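Local structure of 4-alpha-glucanotransferase (Aquifex aeolicus, 1TZ7) at residues 92-97 with 105-110; 276-281 with 309-314. The protein is an amylomaltase, or D-enzyme, of the 4-alpha-glucanotransferase family, built around a parallel eight-stranded beta/alpha barrel. One frame throughout, in Å; residues are numbered along the deposited sequence.

Contact 1: residues 92-97 with 105-110; sequences DPEELL and RDLKRF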
ATOM      1  N   ASP A  92     -12.560 -11.194   6.575  1.00 23.79           N
ATOM      2  CA  ASP A  92     -13.941 -11.582   6.323  1.00 22.96           C
ATOM      3  C   ASP A  92     -14.486 -12.378   7.516  1.00 28.21           C
ATOM      4  O   ASP A  92     -14.041 -13.490   7.774  1.00 22.50           O
ATOM      5  CB  ASP A  92     -14.019 -12.431   5.047  1.00 31.26           C
ATOM      6  CG  ASP A  92     -15.401 -13.011   4.810  1.00 36.39           C
ATOM      7  OD1 ASP A  92     -16.394 -12.398   5.256  1.00 31.69           O
ATOM      8  OD2 ASP A  92     -15.586 -14.074   4.187  1.00 37.75           O
ATOM      9  N   PRO A  93     -15.449 -11.802   8.238  1.00 29.96           N
ATOM     10  CA  PRO A  93     -15.989 -12.431   9.450  1.00 30.55           C
ATOM     11  C   PRO A  93     -16.901 -13.627   9.156  1.00 30.03           C
ATOM     12  O   PRO A  93     -17.213 -14.395  10.069  1.00 26.07           O
ATOM     13  CB  PRO A  93     -16.785 -11.296  10.111  1.00 35.47           C
ATOM     14  CG  PRO A  93     -17.163 -10.385   8.994  1.00 34.32           C
ATOM     15  CD  PRO A  93     -16.096 -10.507   7.952  1.00 27.19           C
ATOM     16  N   GLU A  94     -17.324 -13.778   7.902  1.00 28.38           N
ATOM     17  CA  GLU A  94     -18.198 -14.891   7.519  1.00 32.60           C
ATOM     18  C   GLU A  94     -17.445 -16.231   7.504  1.00 31.89           C
ATOM     19  O   GLU A  94     -18.062 -17.290   7.604  1.00 30.66           O
ATOM     20  CB  GLU A  94     -18.841 -14.629   6.150  1.00 33.96           C
ATOM     21  CG  GLU A  94     -20.117 -13.797   6.224  1.00 48.21           C
ATOM     22  CD  GLU A  94     -20.690 -13.468   4.856  1.00 59.89           C
ATOM     23  OE1 GLU A  94     -21.577 -12.589   4.780  1.00 63.49           O
ATOM     24  OE2 GLU A  94     -20.259 -14.086   3.863  1.00 52.52           O
ATOM     25  N   GLU A  95     -16.117 -16.179   7.383  1.00 37.02           N
ATOM     26  CA  GLU A  95     -15.291 -17.384   7.525  1.00 37.76           C
ATOM     27  C   GLU A  95     -15.284 -17.869   8.967  1.00 39.38           C
ATOM     28  O   GLU A  95     -15.234 -19.072   9.226  1.00 36.66           O
ATOM     29  CB  GLU A  95     -13.852 -17.129   7.055  1.00 42.59           C
ATOM     30  CG  GLU A  95     -13.130 -18.399   6.598  1.00 42.43           C
ATOM     31  CD  GLU A  95     -11.610 -18.298   6.685  1.00 43.53           C
ATOM     32  OE1 GLU A  95     -10.931 -19.230   6.209  1.00 46.81           O
ATOM     33  OE2 GLU A  95     -11.098 -17.297   7.227  1.00 37.61           O
ATOM     34  N   LEU A  96     -15.336 -16.928   9.907  1.00 35.37           N
ATOM     35  CA  LEU A  96     -15.437 -17.269  11.326  1.00 39.27           C
ATOM     36  C   LEU A  96     -16.769 -17.975  11.624  1.00 40.39           C
ATOM     37  O   LEU A  96     -16.836 -18.841  12.489  1.00 33.54           O
ATOM     38  CB  LEU A  96     -15.305 -16.010  12.196  1.00 40.05           C
ATOM     39  CG  LEU A  96     -14.025 -15.177  12.004  1.00 42.05           C
ATOM     40  CD1 LEU A  96     -14.145 -13.846  12.725  1.00 44.14           C
ATOM     41  CD2 LEU A  96     -12.806 -15.940  12.492  1.00 43.19           C
ATOM     42  N   LEU A  97     -17.819 -17.592  10.896  1.00 42.83           N
ATOM     43  CA  LEU A  97     -19.133 -18.239  11.025  1.00 46.87           C
ATOM     44  C   LEU A  97     -19.101 -19.654  10.443  1.00 46.18           C
ATOM     45  O   LEU A  97     -19.725 -20.568  10.977  1.00 47.00           O
ATOM     46  CB  LEU A  97     -20.212 -17.397  10.312  1.00 47.82           C
ATOM     47  CG  LEU A  97     -21.701 -17.779  10.501  1.00 49.72           C
ATOM     48  CD1 LEU A  97     -22.163 -18.756   9.423  1.00 59.13           C
ATOM     49  CD2 LEU A  97     -21.980 -18.337  11.890  1.00 50.60           C
ATOM     50  N   ARG A 105     -25.913 -14.730  14.773  1.00 46.41           N
ATOM     51  CA  ARG A 105     -26.459 -13.476  15.305  1.00 48.75           C
ATOM     52  C   ARG A 105     -25.350 -12.456  15.621  1.00 46.18           C
ATOM     53  O   ARG A 105     -25.623 -11.266  15.776  1.00 39.32           O
ATOM     54  CB  ARG A 105     -27.314 -13.744  16.560  1.00 50.81           C
ATOM     55  CG  ARG A 105     -26.514 -14.095  17.811  1.00 48.49           C
ATOM     56  CD  ARG A 105     -27.333 -14.793  18.891  1.00 58.10           C
ATOM     57  NE  ARG A 105     -26.494 -15.304  19.975  1.00 62.55           N
ATOM     58  CZ  ARG A 105     -26.938 -16.070  20.972  1.00 72.11           C
ATOM     59  NH1 ARG A 105     -28.220 -16.420  21.033  1.00 69.77           N
ATOM     60  NH2 ARG A 105     -26.095 -16.487  21.913  1.00 70.71           N
ATOM     61  N   ASP A 106     -24.108 -12.931  15.711  1.00 47.52           N
ATOM     62  CA  ASP A 106     -22.955 -12.044  15.898  1.00 47.41           C
ATOM     63  C   ASP A 106     -22.667 -11.228  14.631  1.00 45.98           C
ATOM     64  O   ASP A 106     -22.120 -10.126  14.705  1.00 40.86           O
ATOM     65  CB  ASP A 106     -21.710 -12.853  16.283  1.00 48.68           C
ATOM     66  CG  ASP A 106     -21.758 -13.353  17.714  1.00 51.26           C
ATOM     67  OD1 ASP A 106     -22.226 -12.603  18.595  1.00 47.02           O
ATOM     68  OD2 ASP A 106     -21.347 -14.480  18.052  1.00 51.86           O
ATOM     69  N   LEU A 107     -23.031 -11.780  13.473  1.00 48.23           N
ATOM     70  CA  LEU A 107     -22.895 -11.062  12.204  1.00 46.68           C
ATOM     71  C   LEU A 107     -23.925  -9.943  12.108  1.00 44.92           C
ATOM     72  O   LEU A 107     -25.050 -10.078  12.591  1.00 50.32           O
ATOM     73  CB  LEU A 107     -23.054 -12.021  11.019  1.00 45.40           C
ATOM     74  CG  LEU A 107     -21.930 -13.043  10.817  1.00 47.91           C
ATOM     75  CD1 LEU A 107     -22.244 -13.941   9.636  1.00 48.21           C
ATOM     76  CD2 LEU A 107     -20.577 -12.350  10.622  1.00 42.48           C
ATOM     77  N   LYS A 108     -23.533  -8.842  11.476  1.00 47.76           N
ATOM     78  CA  LYS A 108     -24.285  -7.597  11.558  1.00 50.18           C
ATOM     79  C   LYS A 108     -24.036  -6.729  10.311  1.00 44.00           C
ATOM     80  O   LYS A 108     -23.001  -6.078  10.194  1.00 39.02           O
ATOM     81  CB  LYS A 108     -23.883  -6.835  12.819  1.00 54.45           C
ATOM     82  CG  LYS A 108     -24.547  -5.481  12.979  1.00 60.42           C
ATOM     83  CD  LYS A 108     -24.252  -4.879  14.350  1.00 73.24           C
ATOM     84  CE  LYS A 108     -22.744  -4.867  14.659  1.00 71.63           C
ATOM     85  NZ  LYS A 108     -22.350  -3.768  15.591  1.00 67.09           N
ATOM     86  N   ARG A 109     -24.999  -6.730   9.395  1.00 44.96           N
ATOM     87  CA  ARG A 109     -24.856  -6.034   8.118  1.00 44.45           C
ATOM     88  C   ARG A 109     -24.886  -4.509   8.303  1.00 44.05           C
ATOM     89  O   ARG A 109     -25.638  -3.988   9.123  1.00 45.30           O
ATOM     90  CB  ARG A 109     -25.976  -6.457   7.152  1.00 51.50           C
ATOM     91  CG  ARG A 109     -25.497  -7.275   5.962  1.00 54.90           C
ATOM     92  CD  ARG A 109     -25.006  -8.680   6.326  1.00 62.79           C
ATOM     93  NE  ARG A 109     -25.827  -9.733   5.720  1.00 73.98           N
ATOM     94  CZ  ARG A 109     -25.874 -10.000   4.411  1.00 76.68           C
ATOM     95  NH1 ARG A 109     -25.146  -9.290   3.552  1.00 73.84           N
ATOM     96  NH2 ARG A 109     -26.652 -10.979   3.960  1.00 81.25           N
ATOM     97  N   PHE A 110     -24.054  -3.814   7.532  1.00 42.15           N
ATOM     98  CA  PHE A 110     -24.165  -2.365   7.361  1.00 41.82           C
ATOM     99  C   PHE A 110     -24.436  -2.050   5.881  1.00 41.39           C
ATOM    100  O   PHE A 110     -23.948  -2.752   4.998  1.00 35.04           O
ATOM    101  CB  PHE A 110     -22.870  -1.674   7.803  1.00 37.90           C
ATOM    102  CG  PHE A 110     -22.518  -1.904   9.251  1.00 44.61           C
ATOM    103  CD1 PHE A 110     -22.922  -1.003  10.229  1.00 46.26           C
ATOM    104  CD2 PHE A 110     -21.779  -3.018   9.634  1.00 42.99           C
ATOM    105  CE1 PHE A 110     -22.595  -1.214  11.564  1.00 40.98           C
ATOM    106  CE2 PHE A 110     -21.452  -3.229  10.971  1.00 37.04           C
ATOM    107  CZ  PHE A 110     -21.860  -2.329  11.931  1.00 49.77           C
TER

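Contact 2: residues 276-281 with 309-314; sequences YNWEEH and RGFEAY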
ATOM      1  N   TYR A 276      16.292   6.284   8.083  1.00 29.52           N
ATOM      2  CA  TYR A 276      17.181   5.144   8.181  1.00 28.73           C
ATOM      3  C   TYR A 276      18.613   5.606   8.448  1.00 30.45           C
ATOM      4  O   TYR A 276      19.077   6.588   7.871  1.00 26.87           O
ATOM      5  CB  TYR A 276      17.138   4.325   6.883  1.00 32.66           C
ATOM      6  CG  TYR A 276      15.832   3.568   6.655  1.00 21.74           C
ATOM      7  CD1 TYR A 276      15.143   3.683   5.454  1.00 24.91           C
ATOM      8  CD2 TYR A 276      15.301   2.733   7.640  1.00 27.75           C
ATOM      9  CE1 TYR A 276      13.953   2.992   5.232  1.00 31.06           C
ATOM     10  CE2 TYR A 276      14.110   2.039   7.431  1.00 26.24           C
ATOM     11  CZ  TYR A 276      13.441   2.174   6.220  1.00 30.10           C
ATOM     12  OH  TYR A 276      12.258   1.487   5.996  1.00 26.88           O
ATOM     13  N   ASN A 277      19.302   4.895   9.331  1.00 30.02           N
ATOM     14  CA  ASN A 277      20.755   4.927   9.373  1.00 26.74           C
ATOM     15  C   ASN A 277      21.329   3.957   8.340  1.00 31.25           C
ATOM     16  O   ASN A 277      21.626   2.808   8.652  1.00 28.62           O
ATOM     17  CB  ASN A 277      21.252   4.556  10.766  1.00 18.99           C
ATOM     18  CG  ASN A 277      22.734   4.804  10.939  1.00 39.07           C
ATOM     19  OD1 ASN A 277      23.181   5.939  10.971  1.00 42.03           O
ATOM     20  ND2 ASN A 277      23.498   3.743  11.052  1.00 37.73           N
ATOM     21  N   TRP A 278      21.478   4.431   7.109  1.00 25.20           N
ATOM     22  CA  TRP A 278      21.753   3.556   5.968  1.00 32.08           C
ATOM     23  C   TRP A 278      23.116   2.878   6.068  1.00 29.08           C
ATOM     24  O   TRP A 278      23.321   1.799   5.514  1.00 31.25           O
ATOM     25  CB  TRP A 278      21.646   4.333   4.658  1.00 24.06           C
ATOM     26  CG  TRP A 278      20.254   4.364   4.110  1.00 23.33           C
ATOM     27  CD1 TRP A 278      19.398   5.424   4.111  1.00 29.12           C
ATOM     28  CD2 TRP A 278      19.555   3.286   3.488  1.00 24.89           C
ATOM     29  NE1 TRP A 278      18.207   5.071   3.524  1.00 31.31           N
ATOM     30  CE2 TRP A 278      18.276   3.763   3.131  1.00 29.08           C
ATOM     31  CE3 TRP A 278      19.877   1.957   3.188  1.00 34.09           C
ATOM     32  CZ2 TRP A 278      17.325   2.962   2.493  1.00 27.19           C
ATOM     33  CZ3 TRP A 278      18.923   1.161   2.550  1.00 28.57           C
ATOM     34  CH2 TRP A 278      17.672   1.667   2.213  1.00 28.22           C
ATOM     35  N   GLU A 279      24.043   3.504   6.775  1.00 26.86           N
ATOM     36  CA  GLU A 279      25.364   2.925   6.944  1.00 35.79           C
ATOM     37  C   GLU A 279      25.286   1.629   7.780  1.00 36.06           C
ATOM     38  O   GLU A 279      26.097   0.723   7.603  1.00 30.84           O
ATOM     39  CB  GLU A 279      26.336   3.945   7.569  1.00 32.28           C
ATOM     40  CG  GLU A 279      26.571   3.787   9.058  1.00 51.51           C
ATOM     41  CD  GLU A 279      27.546   4.821   9.602  1.00 71.54           C
ATOM     42  OE1 GLU A 279      27.347   6.029   9.336  1.00 74.79           O
ATOM     43  OE2 GLU A 279      28.513   4.426  10.293  1.00 56.00           O
ATOM     44  N   GLU A 280      24.293   1.549   8.669  1.00 27.18           N
ATOM     45  CA  GLU A 280      24.048   0.324   9.444  1.00 29.04           C
ATOM     46  C   GLU A 280      23.388  -0.780   8.597  1.00 33.84           C
ATOM     47  O   GLU A 280      23.626  -1.964   8.820  1.00 29.29           O
ATOM     48  CB  GLU A 280      23.175   0.626  10.660  1.00 25.34           C
ATOM     49  CG  GLU A 280      23.234  -0.444  11.747  1.00 52.63           C
ATOM     50  CD  GLU A 280      24.579  -0.489  12.464  1.00 53.79           C
ATOM     51  OE1 GLU A 280      24.963  -1.578  12.934  1.00 57.16           O
ATOM     52  OE2 GLU A 280      25.247   0.562  12.556  1.00 48.64           O
ATOM     53  N   HIS A 281      22.559  -0.386   7.638  1.00 28.34           N
ATOM     54  CA  HIS A 281      21.924  -1.356   6.733  1.00 32.54           C
ATOM     55  C   HIS A 281      22.954  -2.007   5.855  1.00 29.12           C
ATOM     56  O   HIS A 281      22.936  -3.211   5.668  1.00 30.60           O
ATOM     57  CB  HIS A 281      20.814  -0.678   5.907  1.00 31.40           C
ATOM     58  CG  HIS A 281      19.788  -0.037   6.758  1.00 34.13           C
ATOM     59  ND1 HIS A 281      18.706  -0.718   7.254  1.00 34.42           N
ATOM     60  CD2 HIS A 281      19.718   1.204   7.278  1.00 42.22           C
ATOM     61  CE1 HIS A 281      18.000   0.093   8.021  1.00 43.18           C
ATOM     62  NE2 HIS A 281      18.594   1.261   8.049  1.00 28.53           N
ATOM     63  N   ARG A 309      12.784   7.477  -4.959  1.00 26.16           N
ATOM     64  CA  ARG A 309      13.905   8.412  -5.044  1.00 26.74           C
ATOM     65  C   ARG A 309      14.706   8.462  -3.727  1.00 24.13           C
ATOM     66  O   ARG A 309      15.872   8.856  -3.716  1.00 27.32           O
ATOM     67  CB  ARG A 309      13.407   9.816  -5.419  1.00 32.03           C
ATOM     68  CG  ARG A 309      12.743  10.582  -4.271  1.00 32.44           C
ATOM     69  CD  ARG A 309      13.662  11.563  -3.568  1.00 24.75           C
ATOM     70  NE  ARG A 309      14.207  12.570  -4.490  1.00 31.28           N
ATOM     71  CZ  ARG A 309      15.503  12.670  -4.828  1.00 27.71           C
ATOM     72  NH1 ARG A 309      15.895  13.610  -5.671  1.00 40.81           N
ATOM     73  NH2 ARG A 309      16.401  11.828  -4.324  1.00 34.12           N
ATOM     74  N   GLY A 310      14.068   8.057  -2.628  1.00 26.11           N
ATOM     75  CA  GLY A 310      14.731   7.984  -1.334  1.00 22.92           C
ATOM     76  C   GLY A 310      15.896   6.992  -1.273  1.00 26.50           C
ATOM     77  O   GLY A 310      16.736   7.076  -0.382  1.00 26.96           O
ATOM     78  N   PHE A 311      15.939   6.049  -2.215  1.00 27.48           N
ATOM     79  CA  PHE A 311      17.034   5.075  -2.275  1.00 26.91           C
ATOM     80  C   PHE A 311      18.296   5.701  -2.882  1.00 28.22           C
ATOM     81  O   PHE A 311      19.399   5.196  -2.692  1.00 28.51           O
ATOM     82  CB  PHE A 311      16.613   3.846  -3.084  1.00 30.75           C
ATOM     83  CG  PHE A 311      15.518   3.030  -2.432  1.00 27.25           C
ATOM     84  CD1 PHE A 311      14.303   2.835  -3.073  1.00 29.85           C
ATOM     85  CD2 PHE A 311      15.710   2.455  -1.180  1.00 30.11           C
ATOM     86  CE1 PHE A 311      13.297   2.085  -2.478  1.00 35.42           C
ATOM     87  CE2 PHE A 311      14.704   1.708  -0.583  1.00 29.65           C
ATOM     88  CZ  PHE A 311      13.497   1.524  -1.238  1.00 30.87           C
ATOM     89  N   GLU A 312      18.121   6.803  -3.606  1.00 24.51           N
ATOM     90  CA  GLU A 312      19.255   7.591  -4.103  1.00 25.85           C
ATOM     91  C   GLU A 312      19.646   8.672  -3.099  1.00 25.90           C
ATOM     92  O   GLU A 312      20.816   8.834  -2.778  1.00 25.49           O
ATOM     93  CB  GLU A 312      18.903   8.237  -5.452  1.00 27.04           C
ATOM     94  CG  GLU A 312      20.092   8.881  -6.165  1.00 32.12           C
ATOM     95  CD  GLU A 312      20.341  10.320  -5.720  1.00 42.30           C
ATOM     96  OE1 GLU A 312      21.523  10.730  -5.643  1.00 39.07           O
ATOM     97  OE2 GLU A 312      19.357  11.037  -5.446  1.00 36.07           O
ATOM     98  N   ALA A 313      18.655   9.417  -2.624  1.00 25.07           N
ATOM     99  CA  ALA A 313      18.864  10.426  -1.583  1.00 28.40           C
ATOM    100  C   ALA A 313      17.535  10.760  -0.907  1.00 25.38           C
ATOM    101  O   ALA A 313      16.492  10.787  -1.555  1.00 25.94           O
ATOM    102  CB  ALA A 313      19.488  11.689  -2.183  1.00 31.26           C
ATOM    103  N   TYR A 314      17.581  11.012   0.398  1.00 26.63           N
ATOM    104  CA  TYR A 314      16.366  11.269   1.165  1.00 29.18           C
ATOM    105  C   TYR A 314      16.451  12.585   1.929  1.00 22.17           C
ATOM    106  O   TYR A 314      17.533  13.022   2.329  1.00 28.02           O
ATOM    107  CB  TYR A 314      16.089  10.114   2.133  1.00 24.23           C
ATOM    108  CG  TYR A 314      17.112   9.965   3.234  1.00 33.44           C
ATOM    109  CD1 TYR A 314      16.908  10.543   4.481  1.00 41.55           C
ATOM    110  CD2 TYR A 314      18.283   9.233   3.031  1.00 35.22           C
ATOM    111  CE1 TYR A 314      17.837  10.407   5.494  1.00 42.77           C
ATOM    112  CE2 TYR A 314      19.220   9.091   4.037  1.00 38.32           C
ATOM    113  CZ  TYR A 314      18.993   9.680   5.270  1.00 36.56           C
ATOM    114  OH  TYR A 314      19.918   9.545   6.276  1.00 36.95           O
TER
HETATM  115  O   HOH W   1      15.860   6.216   2.217  1.00 53.63           O

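Contact 1: residues 92-97 with 105-110
Leu107 packs against Pro93, Glu94 and Leu97 at the start of helix 94-98. Its CG stands anti to its own carbonyl carbon (chi1 -69°), directing the fork at the helix; CB points the same way but stops short of contact. At the fork the two methyls part. CD1, prolonging the chain, touches both Leu97 CG and Glu94 CG, 4.0 Å from each; both side chains cross Leu107 at about a right angle. CD2 turns to the proline, 4.0 Å from Pro93 CB and likewise 4.0 Å from Pro93 O, a plain contact. A branched apolar residue suits the place because each methyl has a different patch to cover.

Glu94 lends only its aliphatic part: the chain runs extended beyond CG and delivers OE1 to the hydroxyl of Tyr37. Arg109 NH1 stays 5.0 Å from Glu94 OE1, too far for a salt bridge, though the opposite charges may attract weakly. Asp92 caps the turn, Glu94 N reaching Asp92 OD1 at 3.1 Å from above the carboxylate plane, and Pro93, with no N-H to satisfy, fits this first turn.

Tyr37 also packs on Pro93 and Leu107. Leu127 of helix 117-133 touches Pro93 and Asp106, and Gln208 of helix 192-218 hydrogen-bonds Asp92 N and Glu95 OE2, so the short helix and the following loop lie against two longer helices.

Contact 2: residues 276-281 with 309-314
Trp278, in the first turn of helix 278-283, meets Tyr314 with one end of its indole and Phe311 with the other. The pyrrole end comes to the tyrosine: Trp278 CD1 lies 3.7 Å from Tyr314 CE2, which sits at the indole edge near its plane. The ring planes are inclined at 47°, and the two side chains run past each other in opposite directions. Tyr314 gets there with CG between its backbone N and carbonyl carbon (chi1 66°), which carries the ring across to the helix. Tyr314 OH lies 3.5 Å from Tyr276 O without a hydrogen bond; its hydrogen-bond partners are Glu316 and Lys246.

At the benzo end, Trp278 CH2 approaches the edge of the Phe311 ring, 4.0 Å from Phe311 CD2. Phe311 holds CG beside its backbone N (chi1 -67°), so a ring whose CB does not face the helix still reaches the indole. Tyr276 CB rests over the rim of one indole face, 3.6 Å above its plane. The Trp289 ring meets the indole nearly parallel, and Leu337 of helix 334-344 touches Trp278 and Phe311.

Within 309-314, Arg309 NH2 bonds Ala313 O at 3.0 Å and forms a salt bridge with Glu312, tying the 3-10 turn to the beginning of strand 313-318.

Tryptophan brings both a broad apolar surface and one N-H. A water in the indole plane accepts from Trp278 NE1 at 2.9 Å and donates to Gly310 O, also 2.9 Å from it. Apolar packing thus supplies most of the contact, while the water satisfies the buried N-H and links helix to turn.

Both contacts use the first turn of a short helix, yet they share no element and lie on opposite sides of the chain's centre, their own centres about 44 Å apart. Contact 1 is local and peripheral: seven residues separate its segments, its packing is aliphatic and partly buried, and charged side chains border it. Contact 2 spans 27 intervening residues and is buried, joining helix 278-283 to the antiparallel sheet that contains strand 313-318. Its burial goes with large rings in place of methyls. Neither contact has a direct hydrogen bond between its segments, but a water bridges those of contact 2.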